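Side-chain contact in acetyltransferase (Vibrio fischeri, PDB 3JVN), which probably catalyses the transfer of an acyl group, most likely acetyl, to an acceptor molecule: residues 111-114 and 115-119. Numbering follows the deposited sequence.
With SO4 (sulfate ion), chain B.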
loop_
_atom_site.group_PDB
_atom_site.type_symbol
_atom_site.label_atom_id
_atom_site.label_comp_id
_atom_site.label_asym_id
_atom_site.label_seq_id
_atom_site.Cartn_x
_atom_site.Cartn_y
_atom_site.Cartn_z
HETATM N N MSE A 111 5.630 4.885 18.788
HETATM C CA MSE A 111 4.371 4.917 19.524
HETATM C C MSE A 111 3.618 6.209 19.232
HETATM O O MSE A 111 2.393 6.218 19.079
HETATM C CB MSE A 111 4.647 4.822 21.028
HETATM C CG MSE A 111 3.790 3.795 21.769
HETATM SE SE MSE A 111 4.196 1.953 21.263
HETATM C CE MSE A 111 2.908 1.733 19.827
ATOM N N ARG A 112 4.366 7.304 19.173
ATOM C CA ARG A 112 3.784 8.607 18.909
ATOM C C ARG A 112 3.244 8.689 17.475
ATOM O O ARG A 112 2.064 8.974 17.267
ATOM C CB ARG A 112 4.832 9.702 19.127
ATOM C CG ARG A 112 4.294 11.113 18.950
ATOM C CD ARG A 112 3.323 11.489 20.069
ATOM N NE ARG A 112 2.638 12.759 19.826
ATOM C CZ ARG A 112 1.833 12.987 18.787
ATOM N NH1 ARG A 112 1.604 12.033 17.885
ATOM N NH2 ARG A 112 1.253 14.170 18.648
ATOM N N ILE A 113 4.096 8.426 16.488
ATOM C CA ILE A 113 3.651 8.514 15.107
ATOM C C ILE A 113 2.416 7.658 14.807
ATOM O O ILE A 113 1.555 8.063 14.014
ATOM C CB ILE A 113 4.798 8.181 14.108
ATOM C CG1 ILE A 113 4.320 8.486 12.679
ATOM C CG2 ILE A 113 5.250 6.734 14.255
ATOM C CD1 ILE A 113 5.444 8.680 11.659
ATOM N N GLU A 114 2.319 6.488 15.442
ATOM C CA GLU A 114 1.173 5.602 15.239
ATOM C C GLU A 114 -0.077 6.202 15.887
ATOM O O GLU A 114 -1.194 5.964 15.440
ATOM C CB GLU A 114 1.438 4.224 15.847
ATOM C CG GLU A 114 2.619 3.463 15.262
ATOM C CD GLU A 114 2.850 2.126 15.963
ATOM O OE1 GLU A 114 3.861 1.451 15.667
ATOM O OE2 GLU A 114 2.019 1.754 16.818
ATOM N N GLN A 115 0.109 6.981 16.943
ATOM C CA GLN A 115 -1.027 7.597 17.603
ATOM C C GLN A 115 -1.737 8.494 16.600
ATOM O O GLN A 115 -2.936 8.352 16.375
ATOM C CB GLN A 115 -0.555 8.418 18.794
ATOM C CG GLN A 115 -1.665 8.973 19.656
ATOM C CD GLN A 115 -1.128 9.954 20.685
ATOM O OE1 GLN A 115 -0.745 11.074 20.342
ATOM N NE2 GLN A 115 -1.081 9.533 21.948
ATOM N N GLU A 116 -0.988 9.418 16.002
ATOM C CA GLU A 116 -1.537 10.339 15.009
ATOM C C GLU A 116 -2.035 9.591 13.777
ATOM O O GLU A 116 -3.046 9.957 13.174
ATOM C CB GLU A 116 -0.479 11.358 14.599
ATOM C CG GLU A 116 -0.465 12.593 15.481
ATOM C CD GLU A 116 -1.537 13.593 15.099
ATOM O OE1 GLU A 116 -1.390 14.250 14.046
ATOM O OE2 GLU A 116 -2.535 13.711 15.841
ATOM N N LEU A 117 -1.315 8.540 13.405
ATOM C CA LEU A 117 -1.693 7.732 12.260
ATOM C C LEU A 117 -3.048 7.081 12.486
ATOM O O LEU A 117 -3.954 7.224 11.668
ATOM C CB LEU A 117 -0.637 6.662 12.032
ATOM C CG LEU A 117 0.089 6.816 10.700
ATOM C CD1 LEU A 117 0.354 8.298 10.402
ATOM C CD2 LEU A 117 1.388 6.029 10.755
ATOM N N LYS A 118 -3.163 6.361 13.604
ATOM C CA LYS A 118 -4.380 5.661 13.986
ATOM C C LYS A 118 -5.591 6.571 14.027
ATOM O O LYS A 118 -6.651 6.236 13.487
ATOM C CB LYS A 118 -4.224 5.012 15.363
ATOM C CG LYS A 118 -3.833 3.532 15.338
ATOM C CD LYS A 118 -2.321 3.305 15.359
ATOM C CE LYS A 118 -1.746 3.433 16.772
ATOM N NZ LYS A 118 -2.309 2.409 17.707
ATOM N N ASP A 119 -5.456 7.723 14.674
ATOM C CA ASP A 119 -6.601 8.608 14.742
ATOM C C ASP A 119 -6.856 9.354 13.429
ATOM O O ASP A 119 -7.803 10.123 13.328
ATOM C CB ASP A 119 -6.481 9.542 15.962
ATOM C CG ASP A 119 -5.302 10.459 15.880
ATOM O OD1 ASP A 119 -4.889 10.992 16.933
ATOM O OD2 ASP A 119 -4.796 10.654 14.757
HETATM S S SO4 B . 2.705 16.489 20.923
HETATM O O1 SO4 B . 3.555 17.518 20.281
HETATM O O2 SO4 B . 1.488 16.292 20.117
HETATM O O3 SO4 B . 2.315 16.955 22.267
HETATM O O4 SO4 B . 3.452 15.214 21.038
#
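With the first torsion of Arg112 swinging CG opposite the backbone N (chi1 -177°) and a kink one bond further on (chi2 69°), the guanidinium is carried along the helix toward Gln115 and Glu116, the residues three and four places on. Gln115 leaves its backbone in the same trans sense but keeps a straight chain, which sets its OE1 over the centre of one guanidinium face, 3.5 Å from Arg112 NH1; the amide and guanidinium planes are 47° apart. Glu116 comes at the edge instead: its CG lies near the guanidinium plane, and its chain runs alongside the arginine without forming a salt bridge. Another part of that edge holds a sulfate, probably from the crystallisation liquor. Arg112 NE donates to sulfate O4 at 2.9 Å and Arg112 NH2 to sulfate O2 at 2.6 Å, two bonds that restrain rotation of the flat group, and the backbone N of Arg7 holds the same anion.

All this lies on helix 105-118, the connecting helix of the beta-alpha-beta unit between parallel strands 86-96 and 124-127 of the GNAT fold. The buried side of the helix meets the sheet through Ile113, which packs on Met57, Ile71 and Ile91, and Leu117, which touches Phe75 and Ala89. These two also approach each other, Ile113 CG1 standing 4.3 Å from Leu117 CD2, while Leu117 N donates to Ile113 O at 3.0 Å. On an outer flank Glu114 and Lys118 run side by side; the placement of the lysine chain is doubtful, and as modelled the pair forms no salt bridge.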